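Local coordinates for protein putative thioesterase (Novosphingobium aromaticivorans, PDB 3CJY) that probably hydrolyses acyl-CoA thioesters with its two hot dog thioesterase domains, and binds calcium, at residues 73-78 / 89-94; 117-122 / 245-250; 220-225 / 238-243. All coordinates share one frame; numbering follows the deposited sequence.

Contact 1: residues 73-78 / 89-94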
ATOM      1  N   LEU A  73       0.812  23.483  -8.950  1.00 17.23           N
ATOM      2  CA  LEU A  73       1.423  22.180  -8.721  1.00 16.53           C
ATOM      3  C   LEU A  73       2.002  21.751 -10.047  1.00 16.73           C
ATOM      4  O   LEU A  73       1.296  21.655 -11.033  1.00 16.21           O
ATOM      5  CB  LEU A  73       0.394  21.143  -8.235  1.00 16.33           C
ATOM      6  CG  LEU A  73       0.851  19.676  -8.078  1.00 14.77           C
ATOM      7  CD1 LEU A  73       1.986  19.649  -7.045  1.00 14.54           C
ATOM      8  CD2 LEU A  73      -0.325  18.707  -7.738  1.00 17.09           C
ATOM      9  N   ASP A  74       3.305  21.543 -10.060  1.00 17.38           N
ATOM     10  CA  ASP A  74       3.994  21.016 -11.238  1.00 17.22           C
ATOM     11  C   ASP A  74       4.146  19.515 -11.053  1.00 16.54           C
ATOM     12  O   ASP A  74       4.554  19.069  -9.991  1.00 16.44           O
ATOM     13  CB  ASP A  74       5.369  21.652 -11.372  1.00 18.55           C
ATOM     14  CG  ASP A  74       5.289  23.131 -11.715  1.00 18.63           C
ATOM     15  OD1 ASP A  74       4.628  23.441 -12.720  1.00 22.62           O
ATOM     16  OD2 ASP A  74       5.893  23.967 -11.015  1.00 19.61           O
ATOM     17  N   LEU A  75       3.789  18.741 -12.068  1.00 15.60           N
ATOM     18  CA  LEU A  75       3.994  17.305 -12.025  1.00 17.08           C
ATOM     19  C   LEU A  75       4.933  16.892 -13.130  1.00 16.99           C
ATOM     20  O   LEU A  75       4.771  17.297 -14.275  1.00 16.78           O
ATOM     21  CB  LEU A  75       2.687  16.539 -12.134  1.00 16.96           C
ATOM     22  CG  LEU A  75       1.576  16.831 -11.136  1.00 19.66           C
ATOM     23  CD1 LEU A  75       0.547  17.773 -11.760  1.00 20.61           C
ATOM     24  CD2 LEU A  75       0.888  15.544 -10.767  1.00 20.98           C
ATOM     25  N   THR A  76       5.963  16.140 -12.744  1.00 16.53           N
ATOM     26  CA  THR A  76       6.964  15.641 -13.672  1.00 16.88           C
ATOM     27  C   THR A  76       6.963  14.116 -13.649  1.00 16.09           C
ATOM     28  O   THR A  76       7.058  13.494 -12.601  1.00 15.76           O
ATOM     29  CB  THR A  76       8.347  16.192 -13.356  1.00 17.32           C
ATOM     30  OG1 THR A  76       8.281  17.620 -13.303  1.00 21.73           O
ATOM     31  CG2 THR A  76       9.353  15.803 -14.443  1.00 18.44           C
ATOM     32  N   VAL A  77       6.852  13.549 -14.833  1.00 16.24           N
ATOM     33  CA  VAL A  77       6.796  12.097 -15.030  1.00 16.35           C
ATOM     34  C   VAL A  77       8.062  11.514 -15.623  1.00 17.02           C
ATOM     35  O   VAL A  77       8.569  12.009 -16.632  1.00 16.66           O
ATOM     36  CB  VAL A  77       5.681  11.718 -15.997  1.00 16.01           C
ATOM     37  CG1 VAL A  77       5.521  10.199 -16.084  1.00 15.59           C
ATOM     38  CG2 VAL A  77       4.359  12.370 -15.610  1.00 17.26           C
ATOM     39  N   GLU A  78       8.573  10.475 -14.966  1.00 17.59           N
ATOM     40  CA  GLU A  78       9.714   9.721 -15.444  1.00 19.18           C
ATOM     41  C   GLU A  78       9.271   8.294 -15.707  1.00 18.83           C
ATOM     42  O   GLU A  78       8.811   7.609 -14.807  1.00 19.81           O
ATOM     43  CB  GLU A  78      10.814   9.695 -14.386  1.00 19.74           C
ATOM     44  CG  GLU A  78      12.020   8.856 -14.773  1.00 24.03           C
ATOM     45  CD  GLU A  78      13.063   8.771 -13.649  1.00 28.97           C
ATOM     46  OE1 GLU A  78      12.703   8.919 -12.462  1.00 33.66           O
ATOM     47  OE2 GLU A  78      14.249   8.518 -13.951  1.00 33.10           O
ATOM     48  N   ALA A  89       6.431   4.064 -13.887  1.00 19.52           N
ATOM     49  CA  ALA A  89       6.774   5.485 -13.896  1.00 17.61           C
ATOM     50  C   ALA A  89       6.891   5.998 -12.482  1.00 17.22           C
ATOM     51  O   ALA A  89       6.444   5.351 -11.543  1.00 16.60           O
ATOM     52  CB  ALA A  89       5.678   6.264 -14.573  1.00 17.92           C
ATOM     53  N   ARG A  90       7.573   7.128 -12.376  1.00 16.66           N
ATOM     54  CA  ARG A  90       7.631   7.915 -11.160  1.00 16.44           C
ATOM     55  C   ARG A  90       7.111   9.322 -11.474  1.00 16.51           C
ATOM     56  O   ARG A  90       7.401   9.868 -12.537  1.00 17.66           O
ATOM     57  CB  ARG A  90       9.052   8.019 -10.660  1.00 18.59           C
ATOM     58  CG  ARG A  90       9.572   6.728 -10.149  1.00 20.43           C
ATOM     59  CD  ARG A  90      10.774   6.971  -9.246  1.00 26.07           C
ATOM     60  NE  ARG A  90      11.887   7.474 -10.014  1.00 30.83           N
ATOM     61  CZ  ARG A  90      13.152   7.262  -9.661  1.00 34.81           C
ATOM     62  NH1 ARG A  90      13.424   6.546  -8.570  1.00 32.09           N
ATOM     63  NH2 ARG A  90      14.136   7.730 -10.417  1.00 36.22           N
ATOM     64  N   VAL A  91       6.381   9.893 -10.538  1.00 16.16           N
ATOM     65  CA  VAL A  91       5.817  11.218 -10.657  1.00 15.87           C
ATOM     66  C   VAL A  91       6.150  12.048  -9.445  1.00 16.39           C
ATOM     67  O   VAL A  91       5.832  11.697  -8.342  1.00 16.67           O
ATOM     68  CB  VAL A  91       4.280  11.226 -10.821  1.00 15.70           C
ATOM     69  CG1 VAL A  91       3.778  12.680 -10.989  1.00 16.22           C
ATOM     70  CG2 VAL A  91       3.829  10.333 -12.014  1.00 15.66           C
ATOM     71  N   ALA A  92       6.784  13.180  -9.705  1.00 15.31           N
ATOM     72  CA  ALA A  92       7.137  14.118  -8.666  1.00 15.29           C
ATOM     73  C   ALA A  92       6.226  15.331  -8.765  1.00 16.00           C
ATOM     74  O   ALA A  92       6.023  15.913  -9.858  1.00 15.80           O
ATOM     75  CB  ALA A  92       8.611  14.577  -8.806  1.00 16.36           C
ATOM     76  N   GLY A  93       5.744  15.737  -7.603  1.00 15.17           N
ATOM     77  CA  GLY A  93       4.972  16.958  -7.476  1.00 15.25           C
ATOM     78  C   GLY A  93       5.808  17.989  -6.761  1.00 15.24           C
ATOM     79  O   GLY A  93       6.475  17.711  -5.745  1.00 15.60           O
ATOM     80  N   THR A  94       5.835  19.176  -7.341  1.00 15.19           N
ATOM     81  CA  THR A  94       6.600  20.296  -6.800  1.00 16.04           C
ATOM     82  C   THR A  94       5.818  21.574  -6.927  1.00 16.58           C
ATOM     83  O   THR A  94       5.040  21.755  -7.862  1.00 18.07           O
ATOM     84  CB  THR A  94       7.956  20.525  -7.558  1.00 15.78           C
ATOM     85  OG1 THR A  94       7.683  20.629  -8.953  1.00 16.19           O
ATOM     86  CG2 THR A  94       8.904  19.406  -7.349  1.00 18.63           C
TER
HETATM   87  O   HOH W   1       7.841  23.382  -9.399  1.00 30.13           O
HETATM   88  O   HOH W   2       7.559  18.279 -10.403  1.00 20.35           O
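Glu78 and Arg90 run side by side in the same direction and meet in a salt bridge that rests on one carboxylate oxygen. Arg90 comes side-on: NH2 lies 2.8 Å from Glu78 OE1 and NE lies 3.0 Å from that same OE1, both from one face of the carboxylate. OE1 sits in the guanidinium plane, yet the two flat groups are turned 38° apart, so the grip is skewed, with NH2 on the syn side and NE above the carboxylate plane. The bend of the arginine at chi3 (-68°) brings its NE edge round to the glutamate. Without the guanidinium, as with an alanine here, the Glu78 carboxylate would probably lose its charge partner, and the packing on His102 of the second subunit would go too. Farther along this face, water 1 joins Asp74 OD2 to Thr94 OG1, while water 2 links Thr76 OG1, Ala92 O and Thr94 OG1. On the other face, Val77 and Val91 point the same way, CG2 to CG2 at 4.2 Å, and Leu75 CD2 crosses at a slant to Val91 CG1 at 4.1 Å. These three side chains pack on Val47 of helix 37-52, and Val77 also touches the calcium ligand Thr51. Beneath them, paired backbone bonds at Asp74–Thr94, Thr76–Ala92 and Glu78–Arg90 set the antiparallel register, as in the bond from Glu78 N to Arg90 O at 2.8 Å. An antiparallel sheet laid on a long helix, here by Leu75, Val77 and Val91, is what the hot dog fold of this N-terminal thioesterase domain is built on.

Contact 2: residues 117-122 / 245-250. With GOL (glycerol), chain F.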
ATOM      1  N   GLN A 117     -13.124 -12.156  -9.061  1.00 11.72           N
ATOM      2  CA  GLN A 117     -13.318 -11.531  -7.752  1.00 11.10           C
ATOM      3  C   GLN A 117     -13.660 -12.598  -6.707  1.00 12.17           C
ATOM      4  O   GLN A 117     -14.681 -13.296  -6.799  1.00 12.45           O
ATOM      5  CB  GLN A 117     -14.408 -10.472  -7.808  1.00 11.25           C
ATOM      6  CG  GLN A 117     -14.662  -9.767  -6.510  1.00 12.05           C
ATOM      7  CD  GLN A 117     -15.715  -8.695  -6.613  1.00 14.44           C
ATOM      8  OE1 GLN A 117     -15.703  -7.893  -7.548  1.00 12.30           O
ATOM      9  NE2 GLN A 117     -16.643  -8.676  -5.665  1.00 13.66           N
ATOM     10  N   TRP A 118     -12.802 -12.660  -5.691  1.00 11.77           N
ATOM     11  CA  TRP A 118     -12.977 -13.607  -4.549  1.00 11.83           C
ATOM     12  C   TRP A 118     -13.667 -12.929  -3.358  1.00 12.34           C
ATOM     13  O   TRP A 118     -14.419 -13.567  -2.602  1.00 12.82           O
ATOM     14  CB  TRP A 118     -11.595 -14.124  -4.098  1.00 11.76           C
ATOM     15  CG  TRP A 118     -10.928 -15.008  -5.082  1.00 11.48           C
ATOM     16  CD1 TRP A 118     -11.022 -16.362  -5.151  1.00 12.75           C
ATOM     17  CD2 TRP A 118     -10.072 -14.613  -6.174  1.00  8.41           C
ATOM     18  NE1 TRP A 118     -10.258 -16.847  -6.184  1.00 14.08           N
ATOM     19  CE2 TRP A 118      -9.633 -15.799  -6.801  1.00  9.78           C
ATOM     20  CE3 TRP A 118      -9.576 -13.380  -6.627  1.00 10.27           C
ATOM     21  CZ2 TRP A 118      -8.791 -15.783  -7.897  1.00 14.23           C
ATOM     22  CZ3 TRP A 118      -8.734 -13.366  -7.714  1.00 13.08           C
ATOM     23  CH2 TRP A 118      -8.321 -14.566  -8.311  1.00 12.62           C
ATOM     24  N   ALA A 119     -13.452 -11.623  -3.241  1.00 11.88           N
ATOM     25  CA  ALA A 119     -14.006 -10.832  -2.126  1.00 13.30           C
ATOM     26  C   ALA A 119     -15.467 -10.584  -2.356  1.00 14.33           C
ATOM     27  O   ALA A 119     -15.924 -10.377  -3.497  1.00 13.91           O
ATOM     28  CB  ALA A 119     -13.286  -9.504  -1.990  1.00 14.04           C
ATOM     29  N   LEU A 120     -16.211 -10.643  -1.257  1.00 13.65           N
ATOM     30  CA  LEU A 120     -17.620 -10.334  -1.232  1.00 14.30           C
ATOM     31  C   LEU A 120     -17.883  -9.030  -0.475  1.00 13.91           C
ATOM     32  O   LEU A 120     -17.388  -8.810   0.651  1.00 12.99           O
ATOM     33  CB  LEU A 120     -18.375 -11.483  -0.560  1.00 14.97           C
ATOM     34  CG  LEU A 120     -19.893 -11.491  -0.453  1.00 18.21           C
ATOM     35  CD1 LEU A 120     -20.579 -11.577  -1.829  1.00 20.56           C
ATOM     36  CD2 LEU A 120     -20.344 -12.676   0.449  1.00 21.21           C
ATOM     37  N   ALA A 121     -18.711  -8.186  -1.094  1.00 14.18           N
ATOM     38  CA  ALA A 121     -19.092  -6.895  -0.531  1.00 13.90           C
ATOM     39  C   ALA A 121     -19.856  -7.045   0.800  1.00 14.78           C
ATOM     40  O   ALA A 121     -20.642  -8.005   0.972  1.00 14.28           O
ATOM     41  CB  ALA A 121     -19.939  -6.089  -1.533  1.00 14.73           C
ATOM     42  N   PRO A 122     -19.633  -6.121   1.749  1.00 15.88           N
ATOM     43  CA  PRO A 122     -20.401  -6.235   2.992  1.00 16.76           C
ATOM     44  C   PRO A 122     -21.892  -5.975   2.721  1.00 17.62           C
ATOM     45  O   PRO A 122     -22.231  -5.220   1.809  1.00 16.99           O
ATOM     46  CB  PRO A 122     -19.809  -5.138   3.878  1.00 16.27           C
ATOM     47  CG  PRO A 122     -19.215  -4.128   2.905  1.00 15.87           C
ATOM     48  CD  PRO A 122     -18.733  -4.951   1.746  1.00 15.71           C
ATOM     49  N   GLY A 245     -21.785  -4.515  -5.820  1.00 16.24           N
ATOM     50  CA  GLY A 245     -20.906  -5.471  -5.204  1.00 15.27           C
ATOM     51  C   GLY A 245     -19.636  -5.798  -5.949  1.00 15.62           C
ATOM     52  O   GLY A 245     -18.910  -6.719  -5.538  1.00 15.06           O
ATOM     53  N   ARG A 246     -19.315  -5.022  -6.989  1.00 13.27           N
ATOM     54  CA  ARG A 246     -18.058  -5.261  -7.734  1.00 12.74           C
ATOM     55  C   ARG A 246     -16.979  -4.439  -7.111  1.00 13.73           C
ATOM     56  O   ARG A 246     -17.175  -3.250  -6.811  1.00 12.40           O
ATOM     57  CB  ARG A 246     -18.213  -4.939  -9.203  1.00 12.81           C
ATOM     58  CG  ARG A 246     -16.897  -5.150 -10.001  1.00 12.38           C
ATOM     59  CD  ARG A 246     -17.076  -5.114 -11.538  1.00 15.82           C
ATOM     60  NE  ARG A 246     -17.632  -3.873 -12.039  1.00 16.08           N
ATOM     61  CZ  ARG A 246     -16.931  -2.854 -12.532  1.00 18.94           C
ATOM     62  NH1 ARG A 246     -15.621  -2.906 -12.571  1.00 15.68           N
ATOM     63  NH2 ARG A 246     -17.563  -1.756 -12.950  1.00 21.47           N
ATOM     64  N   LEU A 247     -15.838  -5.094  -6.874  1.00 13.21           N
ATOM     65  CA  LEU A 247     -14.685  -4.448  -6.293  1.00 12.69           C
ATOM     66  C   LEU A 247     -13.918  -3.694  -7.397  1.00 13.42           C
ATOM     67  O   LEU A 247     -13.533  -4.271  -8.418  1.00 14.17           O
ATOM     68  CB  LEU A 247     -13.812  -5.475  -5.583  1.00 13.74           C
ATOM     69  CG  LEU A 247     -12.605  -4.981  -4.788  1.00 14.02           C
ATOM     70  CD1 LEU A 247     -12.187  -6.060  -3.746  1.00 15.41           C
ATOM     71  CD2 LEU A 247     -11.441  -4.560  -5.624  1.00 16.96           C
ATOM     72  N   LEU A 248     -13.805  -2.393  -7.203  1.00 13.28           N
ATOM     73  CA  LEU A 248     -13.126  -1.501  -8.154  1.00 13.02           C
ATOM     74  C   LEU A 248     -11.669  -1.295  -7.799  1.00 14.68           C
ATOM     75  O   LEU A 248     -10.744  -1.333  -8.652  1.00 12.85           O
ATOM     76  CB  LEU A 248     -13.893  -0.165  -8.209  1.00 14.60           C
ATOM     77  CG  LEU A 248     -15.370  -0.251  -8.520  1.00 13.00           C
ATOM     78  CD1 LEU A 248     -15.971   1.193  -8.528  1.00 13.06           C
ATOM     79  CD2 LEU A 248     -15.646  -1.008  -9.836  1.00 13.48           C
ATOM     80  N   ALA A 249     -11.441  -0.989  -6.521  1.00 13.59           N
ATOM     81  CA  ALA A 249     -10.091  -0.735  -6.061  1.00 13.85           C
ATOM     82  C   ALA A 249      -9.934  -0.950  -4.594  1.00 13.78           C
ATOM     83  O   ALA A 249     -10.936  -1.118  -3.861  1.00 13.57           O
ATOM     84  CB  ALA A 249      -9.690   0.721  -6.407  1.00 13.79           C
ATOM     85  N   THR A 250      -8.682  -1.025  -4.156  1.00 12.97           N
ATOM     86  CA  THR A 250      -8.363  -0.958  -2.726  1.00 13.87           C
ATOM     87  C   THR A 250      -7.299   0.101  -2.533  1.00 14.69           C
ATOM     88  O   THR A 250      -6.653   0.530  -3.477  1.00 14.42           O
ATOM     89  CB  THR A 250      -7.831  -2.260  -2.130  1.00 14.11           C
ATOM     90  OG1 THR A 250      -6.601  -2.609  -2.774  1.00 15.05           O
ATOM     91  CG2 THR A 250      -8.802  -3.433  -2.324  1.00 11.59           C
TER
HETATM   92  C1  GOL F 263     -23.209  -3.752  -0.586  1.00 41.49           C
HETATM   93  O1  GOL F 263     -24.165  -4.776  -0.419  1.00 42.73           O
HETATM   94  C2  GOL F 263     -23.085  -3.409  -2.052  1.00 39.49           C
HETATM   95  O2  GOL F 263     -23.425  -4.559  -2.809  1.00 44.35           O
HETATM   96  C3  GOL F 263     -21.643  -2.967  -2.333  1.00 36.60           C
HETATM   97  O3  GOL F 263     -21.476  -2.771  -3.702  1.00 31.69           O
HETATM   98  O   HOH W   3     -13.418  -7.126  -8.942  1.00 12.95           O
HETATM   99  O   HOH W   4     -19.619  -8.598  -3.773  1.00 15.62           O
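The flat amide of Gln117 meets residues 245-247 by both its edge and its oxygen. At the edge, NE2 donates to Gly245 O at 3.0 Å, exactly in the amide plane, and its second N-H goes to Ala119 O at 2.8 Å. Leu247 N instead reaches Gln117 OE1 at 2.9 Å from well above the plane (44° out), although the N-H aims almost straight at it. Gln117 gets there by an extended chain, with CG anti to the backbone N (chi1 -179°). The guanidinium of Arg246 carries Leu248 CD2 over one face, and its NH2 bonds to Ala214 O. Beside the amide, Ala119 CB touches Leu247 CD1 at 4.0 Å, and Ala121 CB packs on Gly245 CA. Water 4 bridges Ala121 N and Gly245 O. At phi 90° a side chain on Gly245 would collide with the preceding carbonyl oxygen, which explains the glycine. A glycerol, probably from the crystallisation liquor, bonds weakly to Gly245 N and Pro122 O. Gln117 also pairs with a strand of the second subunit, continuing the sheet across the interface. One glutamine side chain thus pins the loop after strand 116-117 to the start of strand 247-256, at the turn leading into a hot dog strand.

Contact 3: residues 220-225 / 238-243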
ATOM      1  N   CYS A 220     -20.477   4.817  -4.875  1.00 12.77           N
ATOM      2  CA  CYS A 220     -19.321   3.993  -4.527  1.00 12.70           C
ATOM      3  C   CYS A 220     -19.402   3.666  -3.026  1.00 12.30           C
ATOM      4  O   CYS A 220     -19.613   4.585  -2.207  1.00 11.79           O
ATOM      5  CB  CYS A 220     -18.059   4.760  -4.868  1.00 13.73           C
ATOM      6  SG  CYS A 220     -16.532   3.925  -4.314  1.00 16.86           S
ATOM      7  N   LEU A 221     -19.316   2.382  -2.673  1.00 11.91           N
ATOM      8  CA  LEU A 221     -19.223   1.999  -1.270  1.00 11.94           C
ATOM      9  C   LEU A 221     -17.744   2.132  -0.887  1.00 13.47           C
ATOM     10  O   LEU A 221     -16.885   1.395  -1.395  1.00 13.15           O
ATOM     11  CB  LEU A 221     -19.710   0.583  -1.029  1.00 13.07           C
ATOM     12  CG  LEU A 221     -19.678   0.202   0.441  1.00 12.53           C
ATOM     13  CD1 LEU A 221     -20.532   1.128   1.320  1.00 11.11           C
ATOM     14  CD2 LEU A 221     -20.091  -1.263   0.575  1.00 15.69           C
ATOM     15  N   CYS A 222     -17.510   3.041   0.066  1.00 12.52           N
ATOM     16  CA  CYS A 222     -16.187   3.376   0.607  1.00 13.52           C
ATOM     17  C   CYS A 222     -16.125   2.633   1.953  1.00 13.14           C
ATOM     18  O   CYS A 222     -16.667   3.055   2.976  1.00 14.28           O
ATOM     19  CB  CYS A 222     -16.028   4.887   0.737  1.00 13.34           C
ATOM     20  SG  CYS A 222     -14.494   5.376   1.529  1.00 15.71           S
ATOM     21  N   ASP A 223     -15.469   1.481   1.897  1.00 13.60           N
ATOM     22  CA  ASP A 223     -15.458   0.498   2.984  1.00 13.45           C
ATOM     23  C   ASP A 223     -14.096   0.447   3.665  1.00 14.40           C
ATOM     24  O   ASP A 223     -13.178  -0.177   3.157  1.00 13.31           O
ATOM     25  CB  ASP A 223     -15.815  -0.835   2.259  1.00 13.90           C
ATOM     26  CG  ASP A 223     -15.946  -2.032   3.170  1.00 16.26           C
ATOM     27  OD1 ASP A 223     -16.016  -1.869   4.390  1.00 13.42           O
ATOM     28  OD2 ASP A 223     -15.985  -3.154   2.600  1.00 16.86           O
HETATM   29  N   MSE A 224     -14.021   1.100   4.822  1.00 12.85           N
HETATM   30  CA  MSE A 224     -12.796   1.404   5.553  1.00 12.41           C
HETATM   31  C   MSE A 224     -12.630   0.768   6.890  1.00 12.30           C
HETATM   32  O   MSE A 224     -13.591   0.510   7.634  1.00 11.27           O
HETATM   33  CB  MSE A 224     -12.716   2.945   5.771  1.00 11.84           C
HETATM   34  CG  MSE A 224     -12.743   3.756   4.497  1.00 12.87           C
HETATM   35 SE   MSE A 224     -12.679   5.647   4.627  0.75 10.64          SE
HETATM   36  CE  MSE A 224     -14.487   5.888   5.225  1.00 14.05           C
ATOM     37  N   ILE A 225     -11.368   0.502   7.211  1.00 12.38           N
ATOM     38  CA  ILE A 225     -11.016   0.038   8.541  1.00 12.81           C
ATOM     39  C   ILE A 225      -9.743   0.735   9.008  1.00 12.44           C
ATOM     40  O   ILE A 225      -8.799   0.953   8.226  1.00 12.02           O
ATOM     41  CB  ILE A 225     -10.856  -1.544   8.603  1.00 12.74           C
ATOM     42  CG1 ILE A 225     -10.658  -2.019  10.032  1.00 14.62           C
ATOM     43  CG2 ILE A 225      -9.679  -1.975   7.705  1.00 12.01           C
ATOM     44  CD1 ILE A 225     -10.846  -3.527  10.240  1.00 14.10           C
ATOM     45  N   VAL A 238      -8.798   0.549   2.833  1.00 11.69           N
ATOM     46  CA  VAL A 238     -10.107   0.837   2.170  1.00 12.88           C
ATOM     47  C   VAL A 238     -10.322  -0.018   0.934  1.00 13.26           C
ATOM     48  O   VAL A 238      -9.370  -0.341   0.209  1.00 12.85           O
ATOM     49  CB  VAL A 238     -10.248   2.335   1.779  1.00 12.52           C
ATOM     50  CG1 VAL A 238      -9.122   2.788   0.815  1.00 12.78           C
ATOM     51  CG2 VAL A 238     -11.619   2.653   1.215  1.00 11.97           C
ATOM     52  N   THR A 239     -11.567  -0.450   0.768  1.00 12.48           N
ATOM     53  CA  THR A 239     -12.020  -1.136  -0.449  1.00 12.18           C
ATOM     54  C   THR A 239     -13.133  -0.255  -0.999  1.00 12.41           C
ATOM     55  O   THR A 239     -13.993   0.238  -0.246  1.00 12.65           O
ATOM     56  CB  THR A 239     -12.537  -2.556  -0.185  1.00 12.15           C
ATOM     57  OG1 THR A 239     -11.521  -3.359   0.421  1.00 13.09           O
ATOM     58  CG2 THR A 239     -13.011  -3.244  -1.468  1.00 12.59           C
ATOM     59  N   LEU A 240     -13.033  -0.021  -2.298  1.00 12.33           N
ATOM     60  CA  LEU A 240     -13.992   0.745  -3.074  1.00 11.86           C
ATOM     61  C   LEU A 240     -14.783  -0.202  -3.970  1.00 12.31           C
ATOM     62  O   LEU A 240     -14.233  -0.895  -4.853  1.00 13.08           O
ATOM     63  CB  LEU A 240     -13.289   1.815  -3.895  1.00 14.03           C
ATOM     64  CG  LEU A 240     -12.450   2.825  -3.096  1.00 13.70           C
ATOM     65  CD1 LEU A 240     -11.744   3.800  -4.071  1.00 14.68           C
ATOM     66  CD2 LEU A 240     -13.330   3.603  -2.113  1.00 13.50           C
ATOM     67  N   TRP A 241     -16.087  -0.252  -3.702  1.00 11.76           N
ATOM     68  CA  TRP A 241     -17.003  -1.047  -4.473  1.00 12.00           C
ATOM     69  C   TRP A 241     -17.976  -0.194  -5.262  1.00 12.10           C
ATOM     70  O   TRP A 241     -18.303   0.951  -4.872  1.00 12.72           O
ATOM     71  CB  TRP A 241     -17.852  -1.945  -3.555  1.00 12.56           C
ATOM     72  CG  TRP A 241     -17.161  -2.620  -2.425  1.00 12.75           C
ATOM     73  CD1 TRP A 241     -16.893  -2.082  -1.187  1.00 14.59           C
ATOM     74  CD2 TRP A 241     -16.749  -4.005  -2.362  1.00 12.62           C
ATOM     75  NE1 TRP A 241     -16.297  -3.025  -0.388  1.00 12.67           N
ATOM     76  CE2 TRP A 241     -16.195  -4.211  -1.087  1.00 12.74           C
ATOM     77  CE3 TRP A 241     -16.735  -5.073  -3.291  1.00 14.25           C
ATOM     78  CZ2 TRP A 241     -15.669  -5.442  -0.692  1.00 13.11           C
ATOM     79  CZ3 TRP A 241     -16.213  -6.309  -2.869  1.00 13.60           C
ATOM     80  CH2 TRP A 241     -15.672  -6.465  -1.602  1.00 13.01           C
ATOM     81  N   ASP A 242     -18.533  -0.757  -6.346  1.00 13.26           N
ATOM     82  CA  ASP A 242     -19.664  -0.086  -6.997  1.00 13.36           C
ATOM     83  C   ASP A 242     -20.947  -0.374  -6.236  1.00 13.76           C
ATOM     84  O   ASP A 242     -20.931  -0.961  -5.150  1.00 15.53           O
ATOM     85  CB  ASP A 242     -19.811  -0.374  -8.494  1.00 13.91           C
ATOM     86  CG  ASP A 242     -20.222  -1.781  -8.818  1.00 15.19           C
ATOM     87  OD1 ASP A 242     -20.487  -2.574  -7.895  1.00 14.10           O
ATOM     88  OD2 ASP A 242     -20.287  -2.058 -10.044  1.00 15.46           O
ATOM     89  N   GLN A 243     -22.084  -0.009  -6.801  1.00 13.25           N
ATOM     90  CA  GLN A 243     -23.341  -0.196  -6.062  1.00 13.40           C
ATOM     91  C   GLN A 243     -23.869  -1.642  -6.096  1.00 14.55           C
ATOM     92  O   GLN A 243     -24.775  -2.028  -5.370  1.00 16.22           O
ATOM     93  CB  GLN A 243     -24.415   0.785  -6.593  1.00 13.25           C
ATOM     94  CG  GLN A 243     -25.692   0.820  -5.762  1.00 14.92           C
ATOM     95  CD  GLN A 243     -26.748   1.778  -6.303  1.00 13.04           C
ATOM     96  OE1 GLN A 243     -26.440   2.699  -7.041  1.00 18.19           O
ATOM     97  NE2 GLN A 243     -28.013   1.542  -5.940  1.00 13.75           N
TER
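Leu221 N donates to Trp241 O at 2.8 Å, the shortest polar bond here, and the same carbonyl also receives the CA-H of Cys220, whose CA lies 3.2 Å from Trp241 O. That first bond is bent, 144° at the hydrogen. The Asp223–Thr239 pair is doubly bonded. The indole of Trp241 swings over to Asp223: NE1 meets OD2 at 3.0 Å on the anti lone pair, with OD2 close to the ring plane and the carboxylate turned 31° from it. Asp223 CG lies anti to the backbone N (chi1 -177°), which sends the carboxylate across to the indole N-H. Asp223 CB sits at the ring's edge, and Thr239 CG2 lies over one face near the rim. Leu221 runs alongside the indole, CD2 touching Trp241 CD1 at 3.7 Å. Asp223 OD1 takes a salt bridge from Arg165, so both carboxylate oxygens are held. On the opposite face of the sheet Val238 CG2 packs on CG of the selenomethionine at Met224, 3.6 Å away. There Cys220, Val238 and Leu240 lean on helix 178-185. This is an antiparallel beta hairpin of strands 220-230 and 233-241, part of the C-terminal hot dog sheet that curls round its helix.

How the contacts relate
Contact 1 belongs to the N-terminal hot dog domain and contact 3 to the C-terminal one, on opposite sides of the chain's centre, their own centres about 28 Å apart. Contact 2 lies about 31 Å from contact 1, centre to centre, but only about 8 Å from contact 3, which it touches: Leu248 N and Leu240 O, 2.8 Å apart, probably hydrogen-bond, and Pro122 packs on Asp223. Leu248 and Ala249 both face Leu240, a classic beta bulge joining strands 233-241 and 247-256. Along the chain, contact 3 is nested inside the loop that contact 2 closes. Calcium concerns contact 1 alone: the Val77 side chain is about 8 Å from the ion, bound at Asp14 and Thr51.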